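Local coordinates for beta-glucosidase (Chaetomella raphigera, PDB 6JXG), which probably hydrolyses terminal, non-reducing beta-D-glucosyl residues to release beta-D-glucose, a step in cellulose degradation, at residues A[40-45]-A[51-56]; A[27-32]-A[282-287]; A[373-378]-A[459-464]; A[356-361]-A[480-485]. All blocks are in the same frame, centred on the assembly; numbering follows the deposited sequence.

Contact 1: residues A[40-45]-A[51-56]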
loop_
_atom_site.group_PDB
_atom_site.type_symbol
_atom_site.label_atom_id
_atom_site.label_comp_id
_atom_site.label_asym_id
_atom_site.label_seq_id
_atom_site.Cartn_x
_atom_site.Cartn_y
_atom_site.Cartn_z
ATOM N N VAL A 40 14.043 8.203 -13.235
ATOM C CA VAL A 40 14.695 7.603 -12.084
ATOM C C VAL A 40 15.619 6.475 -12.530
ATOM O O VAL A 40 16.676 6.227 -11.899
ATOM C CB VAL A 40 13.623 7.195 -11.030
ATOM C CG1 VAL A 40 14.211 6.475 -9.809
ATOM C CG2 VAL A 40 12.965 8.480 -10.555
ATOM N N GLY A 41 15.206 5.810 -13.581
ATOM C CA GLY A 41 16.007 4.788 -14.297
ATOM C C GLY A 41 15.701 4.814 -15.778
ATOM O O GLY A 41 14.573 5.081 -16.171
ATOM N N ASN A 42 16.708 4.531 -16.589
ATOM C CA ASN A 42 16.475 4.361 -18.047
ATOM C C ASN A 42 17.350 3.298 -18.606
ATOM O O ASN A 42 18.457 3.028 -18.115
ATOM C CB ASN A 42 16.790 5.675 -18.819
ATOM C CG ASN A 42 15.783 6.772 -18.614
ATOM O OD1 ASN A 42 14.715 6.890 -19.352
ATOM N ND2 ASN A 42 16.128 7.659 -17.722
ATOM N N THR A 43 16.865 2.655 -19.655
ATOM C CA THR A 43 17.713 1.922 -20.536
ATOM C C THR A 43 17.786 2.634 -21.896
ATOM O O THR A 43 16.882 3.379 -22.251
ATOM C CB THR A 43 17.275 0.435 -20.684
ATOM O OG1 THR A 43 15.894 0.345 -20.987
ATOM C CG2 THR A 43 17.581 -0.300 -19.419
ATOM N N ALA A 44 18.845 2.362 -22.655
ATOM C CA ALA A 44 19.056 2.993 -24.002
ATOM C C ALA A 44 17.988 2.567 -25.046
ATOM O O ALA A 44 17.549 1.472 -25.034
ATOM C CB ALA A 44 20.407 2.586 -24.533
ATOM N N ALA A 45 17.612 3.469 -25.942
ATOM C CA ALA A 45 16.780 3.134 -27.080
ATOM C C ALA A 45 17.468 2.083 -27.971
ATOM O O ALA A 45 18.683 2.029 -28.057
ATOM C CB ALA A 45 16.524 4.430 -27.892
ATOM N N LEU A 51 12.284 0.497 -30.090
ATOM C CA LEU A 51 12.194 0.545 -28.631
ATOM C C LEU A 51 12.734 1.891 -28.155
ATOM O O LEU A 51 13.894 2.204 -28.425
ATOM C CB LEU A 51 13.073 -0.548 -28.050
ATOM C CG LEU A 51 12.973 -0.729 -26.515
ATOM C CD1 LEU A 51 11.640 -1.417 -26.156
ATOM C CD2 LEU A 51 14.103 -1.632 -26.065
ATOM N N PRO A 52 11.945 2.635 -27.398
ATOM C CA PRO A 52 12.484 3.907 -26.858
ATOM C C PRO A 52 13.476 3.704 -25.747
ATOM O O PRO A 52 13.736 2.593 -25.345
ATOM C CB PRO A 52 11.256 4.616 -26.332
ATOM C CG PRO A 52 10.382 3.495 -25.819
ATOM C CD PRO A 52 10.627 2.313 -26.803
ATOM N N GLU A 53 14.010 4.815 -25.245
ATOM C CA GLU A 53 14.793 4.817 -24.062
ATOM C C GLU A 53 13.841 4.537 -22.882
ATOM O O GLU A 53 13.250 5.459 -22.330
ATOM C CB GLU A 53 15.507 6.161 -23.946
ATOM C CG GLU A 53 16.475 6.295 -22.786
ATOM C CD GLU A 53 17.208 7.622 -22.765
ATOM O OE1 GLU A 53 17.698 8.062 -21.721
ATOM O OE2 GLU A 53 17.314 8.208 -23.809
ATOM N N LEU A 54 13.677 3.273 -22.482
ATOM C CA LEU A 54 12.653 2.935 -21.482
ATOM C C LEU A 54 12.803 3.744 -20.198
ATOM O O LEU A 54 13.914 3.820 -19.642
ATOM C CB LEU A 54 12.619 1.451 -21.120
ATOM C CG LEU A 54 12.226 0.571 -22.312
ATOM C CD1 LEU A 54 12.577 -0.888 -21.996
ATOM C CD2 LEU A 54 10.735 0.668 -22.584
ATOM N N CYS A 55 11.676 4.290 -19.719
ATOM C CA CYS A 55 11.653 5.269 -18.625
ATOM C C CYS A 55 10.984 4.583 -17.417
ATOM O O CYS A 55 9.810 4.145 -17.518
ATOM C CB CYS A 55 10.869 6.512 -19.044
ATOM S SG CYS A 55 10.545 7.698 -17.675
ATOM N N TYR A 56 11.762 4.484 -16.324
ATOM C CA TYR A 56 11.285 3.923 -15.060
ATOM C C TYR A 56 11.194 5.085 -14.074
ATOM O O TYR A 56 12.226 5.782 -13.824
ATOM C CB TYR A 56 12.311 2.919 -14.542
ATOM C CG TYR A 56 12.505 1.638 -15.345
ATOM C CD1 TYR A 56 12.051 0.402 -14.869
ATOM C CD2 TYR A 56 13.201 1.641 -16.506
ATOM C CE1 TYR A 56 12.254 -0.725 -15.578
ATOM C CE2 TYR A 56 13.394 0.505 -17.252
ATOM C CZ TYR A 56 12.932 -0.697 -16.775
ATOM O OH TYR A 56 13.166 -1.825 -17.517
HETATM O O HOH W 1 14.788 -1.942 -19.711
HETATM O O HOH W 2 15.351 0.664 -23.610
HETATM O O HOH W 3 18.683 6.238 -25.956
#
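A classic beta bulge, in which Val40 and Gly41 both face Tyr56, opens a short antiparallel strand pairing in the N-terminal domain of this family 3 glycoside hydrolase. Gly41 and Tyr56 form a hydrogen-bonded pair. Gly41 N donates to Tyr56 O at 3.0 Å, and Tyr56 N returns a bond to Gly41 O at 2.9 Å. The next pair, Asn42 with Cys55, is non-hydrogen-bonded. Beyond it Thr43 N donates to Leu54 O at 3.2 Å. Asn42 CA adds a CA-H...O contact of 3.1 Å to Leu54 O. That carbonyl is therefore approached by two neighbouring residues of segment 40-45.

The side chain of Thr43 works both ways. Its OG1 sits between the backbone N and the carbonyl carbon (chi1 50°), which brings it alongside Leu54, 3.5 Å from Leu54 CB. Thr43 OG1 accepts from one water at 2.8 Å, and this water also bonds Tyr56 OH at the edge of the ring. Thr43 OG1 donates to a second water at 2.7 Å, which donates to Ala44 O and accepts from Leu54 N. A third water joins Ala45 N to Glu53 OE2.

Strand 41-42 is one of the two outermost strands of a six-stranded mixed sheet. Strand 55-57 separates it from strand 105-106, which runs parallel to 55-57; Cys55 and Val105 are joined by a backbone hydrogen bond. Cys55 is also tied to Cys39 by a disulfide. Leu51, Pro52 and Leu54 pack on Trp292 of helix 278-294.

Contact 2: residues A[27-32]-A[282-287]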
loop_
_atom_site.group_PDB
_atom_site.type_symbol
_atom_site.label_atom_id
_atom_site.label_comp_id
_atom_site.label_asym_id
_atom_site.label_seq_id
_atom_site.Cartn_x
_atom_site.Cartn_y
_atom_site.Cartn_z
ATOM N N SER A 27 22.137 -3.598 -23.662
ATOM C CA SER A 27 21.713 -2.221 -23.376
ATOM C C SER A 27 20.252 -2.205 -22.898
ATOM O O SER A 27 19.873 -1.239 -22.237
ATOM C CB SER A 27 21.912 -1.288 -24.608
ATOM O OG SER A 27 20.968 -1.626 -25.638
ATOM N N ILE A 28 19.487 -3.265 -23.214
ATOM C CA ILE A 28 18.121 -3.401 -22.777
ATOM C C ILE A 28 18.017 -3.840 -21.292
ATOM O O ILE A 28 17.090 -3.467 -20.600
ATOM C CB ILE A 28 17.335 -4.370 -23.670
ATOM C CG1 ILE A 28 17.110 -3.736 -25.038
ATOM C CG2 ILE A 28 15.922 -4.657 -23.175
ATOM C CD1 ILE A 28 16.561 -4.686 -26.122
ATOM N N VAL A 29 19.057 -4.505 -20.790
ATOM C CA VAL A 29 19.015 -5.082 -19.481
ATOM C C VAL A 29 19.833 -4.257 -18.478
ATOM O O VAL A 29 19.788 -4.490 -17.249
ATOM C CB VAL A 29 19.557 -6.507 -19.793
ATOM C CG1 VAL A 29 20.866 -6.818 -19.220
ATOM C CG2 VAL A 29 18.500 -7.554 -20.189
ATOM N N THR A 30 20.568 -3.268 -18.956
ATOM C CA THR A 30 21.515 -2.549 -18.141
ATOM C C THR A 30 21.160 -1.088 -18.146
ATOM O O THR A 30 21.159 -0.428 -19.162
ATOM C CB THR A 30 22.968 -2.685 -18.644
ATOM O OG1 THR A 30 23.250 -4.042 -18.943
ATOM C CG2 THR A 30 23.974 -2.107 -17.633
ATOM N N GLY A 31 20.802 -0.594 -16.955
ATOM C CA GLY A 31 20.496 0.797 -16.789
ATOM C C GLY A 31 21.630 1.676 -17.287
ATOM O O GLY A 31 22.818 1.306 -17.170
ATOM N N VAL A 32 21.273 2.885 -17.734
ATOM C CA VAL A 32 22.310 3.823 -18.317
ATOM C C VAL A 32 23.191 4.504 -17.281
ATOM O O VAL A 32 24.192 5.109 -17.645
ATOM C CB VAL A 32 21.702 4.931 -19.194
ATOM C CG1 VAL A 32 20.952 4.318 -20.336
ATOM C CG2 VAL A 32 20.827 5.864 -18.394
ATOM N N ASP A 282 19.020 -13.774 -23.321
ATOM C CA ASP A 282 17.923 -13.849 -24.251
ATOM C C ASP A 282 16.611 -13.878 -23.483
ATOM O O ASP A 282 15.651 -13.208 -23.890
ATOM C CB ASP A 282 18.024 -15.088 -25.139
ATOM C CG ASP A 282 19.170 -14.983 -26.175
ATOM O OD1 ASP A 282 19.775 -13.909 -26.338
ATOM O OD2 ASP A 282 19.431 -15.995 -26.881
ATOM N N ASP A 283 16.576 -14.611 -22.380
ATOM C CA ASP A 283 15.370 -14.745 -21.584
ATOM C C ASP A 283 15.035 -13.390 -20.948
ATOM O O ASP A 283 13.906 -12.967 -20.965
ATOM C CB ASP A 283 15.542 -15.805 -20.512
ATOM C CG ASP A 283 14.297 -16.003 -19.706
ATOM O OD1 ASP A 283 13.349 -16.593 -20.237
ATOM O OD2 ASP A 283 14.244 -15.516 -18.585
ATOM N N MET A 284 16.039 -12.678 -20.480
ATOM C CA MET A 284 15.849 -11.353 -19.860
ATOM C C MET A 284 15.191 -10.389 -20.823
ATOM O O MET A 284 14.219 -9.736 -20.515
ATOM C CB MET A 284 17.191 -10.752 -19.482
ATOM C CG MET A 284 17.953 -11.356 -18.353
ATOM S SD MET A 284 19.561 -10.461 -18.292
ATOM C CE MET A 284 20.559 -11.386 -17.207
ATOM N N VAL A 285 15.731 -10.307 -22.026
ATOM C CA VAL A 285 15.200 -9.440 -23.070
ATOM C C VAL A 285 13.848 -9.815 -23.546
ATOM O O VAL A 285 13.010 -8.935 -23.782
ATOM C CB VAL A 285 16.191 -9.355 -24.249
ATOM C CG1 VAL A 285 15.630 -8.411 -25.312
ATOM C CG2 VAL A 285 17.495 -8.768 -23.742
ATOM N N THR A 286 13.598 -11.125 -23.717
ATOM C CA THR A 286 12.315 -11.583 -24.104
ATOM C C THR A 286 11.243 -11.116 -23.105
ATOM O O THR A 286 10.196 -10.660 -23.512
ATOM C CB THR A 286 12.244 -13.113 -24.248
ATOM O OG1 THR A 286 13.241 -13.593 -25.180
ATOM C CG2 THR A 286 10.904 -13.522 -24.723
ATOM N N ARG A 287 11.577 -11.187 -21.826
ATOM C CA ARG A 287 10.647 -10.821 -20.770
ATOM C C ARG A 287 10.345 -9.296 -20.773
ATOM O O ARG A 287 9.189 -8.870 -20.695
ATOM C CB ARG A 287 11.190 -11.251 -19.431
ATOM C CG ARG A 287 11.149 -12.768 -19.175
ATOM C CD ARG A 287 11.885 -13.178 -17.919
ATOM N NE ARG A 287 11.657 -14.584 -17.623
ATOM C CZ ARG A 287 10.535 -15.123 -17.131
ATOM N NH1 ARG A 287 9.527 -14.369 -16.753
ATOM N NH2 ARG A 287 10.474 -16.450 -16.989
#
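Val29 and Met284 cross at about a right angle, and one methyl of the valine does most of the touching. Val29 CG2 lies 3.5 Å from Met284 CB and 3.6 Å from Met284 SD. The other methyl, Val29 CG1, is 4.0 Å from Met284 SD. Met284 is extended beyond CG, which brings SD across the valine, close to both methyls. The bonds at Val29 CB are nearly flat in the model, and the exact placing of these methyls is uncertain. Val29 CG2 also meets Val285 CG2 at 3.9 Å and so touches two successive residues of the helix.

This is apolar helix packing. The last turn of helix 22-29 rests on the middle of helix 278-294, and all four touching residues are buried. No hydrogen bond crosses between the segments.

Ile28 makes the second crossing, again near a right angle. Its CD1 meets Val285 CG1 at 3.9 Å. Val285 CG1 is anti to the backbone N (chi1 -178°) and CG2 anti to the carbonyl carbon, which gives one methyl to Ile28 and the other to Val29. Leu267 of helix 265-272 touches both Val29 and Met284, while Leu17 of helix 7-17 packs on Val285.

Contact 3: residues A[373-378]-A[459-464]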
loop_
_atom_site.group_PDB
_atom_site.type_symbol
_atom_site.label_atom_id
_atom_site.label_comp_id
_atom_site.label_asym_id
_atom_site.label_seq_id
_atom_site.Cartn_x
_atom_site.Cartn_y
_atom_site.Cartn_z
ATOM N N GLY A 373 11.006 14.960 3.517
ATOM C CA GLY A 373 11.789 14.569 4.697
ATOM C C GLY A 373 11.692 15.538 5.853
ATOM O O GLY A 373 12.698 15.961 6.427
ATOM N N CYS A 374 10.488 15.832 6.273
ATOM C CA CYS A 374 10.241 16.470 7.536
ATOM C C CYS A 374 8.775 16.223 7.918
ATOM O O CYS A 374 7.919 15.923 7.031
ATOM C CB CYS A 374 10.494 18.006 7.400
ATOM S SG CYS A 374 9.298 18.927 6.409
ATOM N N ASP A 375 8.438 16.503 9.193
ATOM C CA ASP A 375 7.038 16.469 9.659
ATOM C C ASP A 375 6.697 17.857 10.193
ATOM O O ASP A 375 6.617 18.065 11.403
ATOM C CB ASP A 375 6.875 15.401 10.733
ATOM C CG ASP A 375 5.437 15.258 11.245
ATOM O OD1 ASP A 375 4.522 15.692 10.568
ATOM O OD2 ASP A 375 5.243 14.769 12.388
ATOM N N THR A 376 6.568 18.794 9.288
ATOM C CA THR A 376 6.389 20.213 9.599
ATOM C C THR A 376 5.156 20.657 8.854
ATOM O O THR A 376 4.991 20.364 7.657
ATOM C CB THR A 376 7.604 21.030 9.134
ATOM O OG1 THR A 376 8.731 20.554 9.846
ATOM C CG2 THR A 376 7.428 22.496 9.495
ATOM N N GLY A 377 4.274 21.375 9.520
ATOM C CA GLY A 377 2.967 21.593 8.976
ATOM C C GLY A 377 2.149 20.307 8.690
ATOM O O GLY A 377 2.480 19.226 9.165
ATOM N N HIS A 378 1.062 20.480 7.936
ATOM C CA HIS A 378 0.154 19.413 7.585
ATOM C C HIS A 378 0.828 18.240 6.929
ATOM O O HIS A 378 1.572 18.409 5.992
ATOM C CB HIS A 378 -0.955 19.904 6.714
ATOM C CG HIS A 378 -2.048 18.911 6.614
ATOM N ND1 HIS A 378 -2.602 18.317 7.727
ATOM C CD2 HIS A 378 -2.639 18.341 5.540
ATOM C CE1 HIS A 378 -3.526 17.453 7.330
ATOM N NE2 HIS A 378 -3.551 17.439 6.014
ATOM N N PRO A 459 2.772 9.650 19.377
ATOM C CA PRO A 459 2.697 10.799 18.475
ATOM C C PRO A 459 3.991 11.635 18.363
ATOM O O PRO A 459 4.740 11.776 19.334
ATOM C CB PRO A 459 1.547 11.625 19.062
ATOM C CG PRO A 459 0.665 10.630 19.703
ATOM C CD PRO A 459 1.636 9.662 20.329
ATOM N N TRP A 460 4.295 12.113 17.145
ATOM C CA TRP A 460 5.453 12.938 16.900
ATOM C C TRP A 460 5.198 14.340 17.428
ATOM O O TRP A 460 4.046 14.730 17.723
ATOM C CB TRP A 460 5.679 12.961 15.350
ATOM C CG TRP A 460 6.477 11.800 14.851
ATOM C CD1 TRP A 460 6.387 10.484 15.251
ATOM C CD2 TRP A 460 7.590 11.874 13.962
ATOM N NE1 TRP A 460 7.336 9.740 14.644
ATOM C CE2 TRP A 460 8.109 10.554 13.848
ATOM C CE3 TRP A 460 8.236 12.933 13.295
ATOM C CZ2 TRP A 460 9.230 10.254 13.055
ATOM C CZ3 TRP A 460 9.358 12.624 12.505
ATOM C CH2 TRP A 460 9.811 11.304 12.379
ATOM N N ASN A 461 6.216 15.186 17.435
ATOM C CA ASN A 461 5.995 16.607 17.753
ATOM C C ASN A 461 5.291 16.836 19.126
ATOM O O ASN A 461 4.538 17.734 19.247
ATOM C CB ASN A 461 5.276 17.339 16.618
ATOM C CG ASN A 461 6.116 17.394 15.350
ATOM O OD1 ASN A 461 7.311 17.250 15.414
ATOM N ND2 ASN A 461 5.494 17.617 14.230
ATOM N N ASN A 462 5.566 15.986 20.115
ATOM C CA ASN A 462 4.959 16.131 21.422
ATOM C C ASN A 462 3.437 16.152 21.333
ATOM O O ASN A 462 2.774 16.854 22.056
ATOM C CB ASN A 462 5.493 17.405 22.093
ATOM C CG ASN A 462 6.988 17.339 22.305
ATOM O OD1 ASN A 462 7.466 16.378 22.866
ATOM N ND2 ASN A 462 7.723 18.305 21.815
ATOM N N GLY A 463 2.887 15.326 20.455
ATOM C CA GLY A 463 1.478 15.365 20.172
ATOM C C GLY A 463 0.669 14.976 21.410
ATOM O O GLY A 463 -0.369 15.553 21.698
ATOM N N THR A 464 1.112 13.980 22.127
ATOM C CA THR A 464 0.302 13.574 23.307
ATOM C C THR A 464 0.180 14.794 24.295
ATOM O O THR A 464 -0.937 15.207 24.719
ATOM C CB THR A 464 0.873 12.334 23.964
ATOM O OG1 THR A 464 0.561 11.179 23.153
ATOM C CG2 THR A 464 0.256 12.140 25.426
#
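Asp375 and Asn461 bring a loop and the turn leading into helix 463-471 together with their CA atoms 8.2 Å apart, and Asn461 has the positive phi of a left-handed backbone. Both segments belong to the family 3 C-terminal domain, where the 373-378 loop follows strand 351-355. The one hydrogen bond across the contact runs from side chain to backbone. Asn461 ND2 donates to Asp375 O at 3.1 Å, with an N-H...O angle of 164°. The oxygen lies in the amide plane of Asn461, while the donor is tilted from the carbonyl plane of Asp375.

The Asp375 side chain extends towards Trp460, with CG anti to the backbone N (chi1 -178°). Asp375 CB lies 3.8 Å from Trp460 CE3. Asp375 OD2 is 3.6 Å from Trp460 CE3 and 3.5 Å from Trp460 CB. The carboxylate and indole planes are 58° apart, so the two groups do not stack. Asp375 OD2 is hydrogen-bonded to Thr437 OG1 of strand 431-438. Asn461 ND2 stands 3.4 Å from Asp375 OD2, but the angle is too poor for a hydrogen bond.

An alanine at Asn461 would remove the amide and would probably leave Asp375 O without this donor, and the loop 373-378 less firmly held against 459-464. Asp375 thus divides its oxygens: the backbone carbonyl takes the asparagine amide, and the buried OD2 takes the threonine. Both acceptors therefore have partners.

Contact 4: residues A[356-361]-A[480-485]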
loop_
_atom_site.group_PDB
_atom_site.type_symbol
_atom_site.label_atom_id
_atom_site.label_comp_id
_atom_site.label_asym_id
_atom_site.label_seq_id
_atom_site.Cartn_x
_atom_site.Cartn_y
_atom_site.Cartn_z
ATOM N N GLY A 356 -2.421 23.179 16.615
ATOM C CA GLY A 356 -1.428 22.287 16.075
ATOM C C GLY A 356 -0.947 22.735 14.745
ATOM O O GLY A 356 -1.728 23.181 13.941
ATOM N N GLN A 357 0.336 22.547 14.484
ATOM C CA GLN A 357 0.907 22.942 13.213
ATOM C C GLN A 357 0.391 22.057 12.100
ATOM O O GLN A 357 0.451 22.458 10.980
ATOM C CB GLN A 357 2.445 22.889 13.227
ATOM C CG GLN A 357 3.077 21.565 13.449
ATOM C CD GLN A 357 4.529 21.573 13.085
ATOM O OE1 GLN A 357 4.927 22.177 12.048
ATOM N NE2 GLN A 357 5.333 20.997 13.928
ATOM N N ASP A 358 -0.086 20.851 12.434
ATOM C CA ASP A 358 -0.721 19.961 11.449
ATOM C C ASP A 358 -1.996 20.562 10.824
ATOM O O ASP A 358 -2.493 20.031 9.844
ATOM C CB ASP A 358 -0.946 18.543 12.103
ATOM C CG ASP A 358 -1.646 17.529 11.163
ATOM O OD1 ASP A 358 -1.048 17.245 10.117
ATOM O OD2 ASP A 358 -2.715 16.960 11.520
ATOM N N ALA A 359 -2.524 21.678 11.322
ATOM C CA ALA A 359 -3.719 22.260 10.793
ATOM C C ALA A 359 -3.502 23.096 9.537
ATOM O O ALA A 359 -4.484 23.388 8.837
ATOM C CB ALA A 359 -4.394 23.163 11.820
ATOM N N ILE A 360 -2.249 23.507 9.326
ATOM C CA ILE A 360 -1.863 24.446 8.256
ATOM C C ILE A 360 -0.752 23.908 7.396
ATOM O O ILE A 360 0.002 23.048 7.824
ATOM C CB ILE A 360 -1.402 25.805 8.837
ATOM C CG1 ILE A 360 -0.195 25.597 9.765
ATOM C CG2 ILE A 360 -2.614 26.492 9.455
ATOM C CD1 ILE A 360 0.447 26.873 10.229
ATOM N N ASP A 361 -0.686 24.393 6.163
ATOM C CA ASP A 361 0.408 24.010 5.288
ATOM C C ASP A 361 1.756 24.495 5.902
ATOM O O ASP A 361 1.815 25.557 6.556
ATOM C CB ASP A 361 0.242 24.626 3.922
ATOM C CG ASP A 361 -0.741 23.845 3.025
ATOM O OD1 ASP A 361 -1.122 22.732 3.384
ATOM O OD2 ASP A 361 -1.086 24.354 1.984
ATOM N N VAL A 480 -7.830 15.232 15.856
ATOM C CA VAL A 480 -7.515 14.779 14.462
ATOM C C VAL A 480 -6.102 14.285 14.387
ATOM O O VAL A 480 -5.185 15.061 14.698
ATOM C CB VAL A 480 -7.743 15.896 13.449
ATOM C CG1 VAL A 480 -7.350 15.452 12.044
ATOM C CG2 VAL A 480 -9.186 16.288 13.518
ATOM N N ILE A 481 -5.907 13.045 13.895
ATOM C CA ILE A 481 -4.627 12.460 13.851
ATOM C C ILE A 481 -4.276 12.126 12.419
ATOM O O ILE A 481 -5.023 11.363 11.794
ATOM C CB ILE A 481 -4.572 11.182 14.675
ATOM C CG1 ILE A 481 -4.956 11.416 16.116
ATOM C CG2 ILE A 481 -3.170 10.572 14.671
ATOM C CD1 ILE A 481 -4.839 10.160 16.986
ATOM N N ASN A 482 -3.165 12.706 11.921
ATOM C CA ASN A 482 -2.610 12.345 10.608
ATOM C C ASN A 482 -1.349 11.496 10.841
ATOM O O ASN A 482 -0.286 12.036 11.139
ATOM C CB ASN A 482 -2.321 13.619 9.794
ATOM C CG ASN A 482 -3.561 14.285 9.286
ATOM O OD1 ASN A 482 -4.242 13.795 8.313
ATOM N ND2 ASN A 482 -3.919 15.387 9.908
ATOM N N SER A 483 -1.453 10.153 10.692
ATOM C CA SER A 483 -0.362 9.266 10.983
ATOM C C SER A 483 -0.175 8.213 9.926
ATOM O O SER A 483 -1.145 7.706 9.350
ATOM C CB SER A 483 -0.626 8.529 12.306
ATOM O OG SER A 483 0.321 7.508 12.615
ATOM N N VAL A 484 1.100 7.900 9.707
ATOM C CA VAL A 484 1.552 6.832 8.802
ATOM C C VAL A 484 1.250 5.444 9.268
ATOM O O VAL A 484 1.374 4.494 8.488
ATOM C CB VAL A 484 3.056 6.945 8.508
ATOM C CG1 VAL A 484 3.310 8.254 7.798
ATOM C CG2 VAL A 484 3.920 6.884 9.795
ATOM N N GLY A 485 0.872 5.277 10.551
ATOM C CA GLY A 485 0.632 3.959 11.068
ATOM C C GLY A 485 0.145 3.966 12.483
ATOM O O GLY A 485 -0.030 5.033 13.036
#
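A single side-chain hydrogen bond between Asp358 and Asn482 joins a short 3-10 turn to a strand of the family 3 C-terminal domain. Asn482 ND2 donates to Asp358 OD2 at 2.6 Å, a short bond with an N-H...O angle of 152°. It uses the syn lone pair of OD2, on the side of the other carboxylate oxygen. The oxygen lies close to the amide plane, yet the carboxylate and amide planes are 66° apart. The two groups therefore meet obliquely.

Asp358 CG is anti to its own N (chi1 179°), which carries the carboxylate out from the turn to the strand. The turn itself is closed by Ala359 N donating to Gly356 O at 3.1 Å. The second oxygen, Asp358 OD1, accepts from Leu379 N, so the buried carboxylate is held at both oxygens. With a leucine in place of Asp358, the amide of Asn482 and the N-H of Leu379 would both probably lose their acceptor.

The segment 356-361 follows strand 351-355, and 480-485 holds the end of strand 477-483. Strand 431-438 lies between these two in the sheet, and Asp358 reaches over it, touching Phe435 and Thr437. On the other side of strand 477-483, Ile481 packs on strand 498-503.

Overall arrangement
The four contacts form two groups. Contacts 1 and 2 have centres 11 Å apart. Contact 1, at the edge of the N-terminal sheet with helix 22-29 just before it, is nested inside the loop closed by contact 2; a probable hydrogen bond from Val32 N to Asn42 O joins them. Contacts 3 and 4 come later, centres 7 Å apart, beside strands 351-355, 431-438 and 477-483 of the second sheet. Contact 3 is nested inside contact 4. His378 ND1 probably hydrogen-bonds to Asp358 O, and Gly377 N to Gln357 OE1. The groups do not touch: their centres are 38 to 44 Å apart. Contacts 2, 3 and 4 join distant sequence, whereas contact 1 is a local pairing.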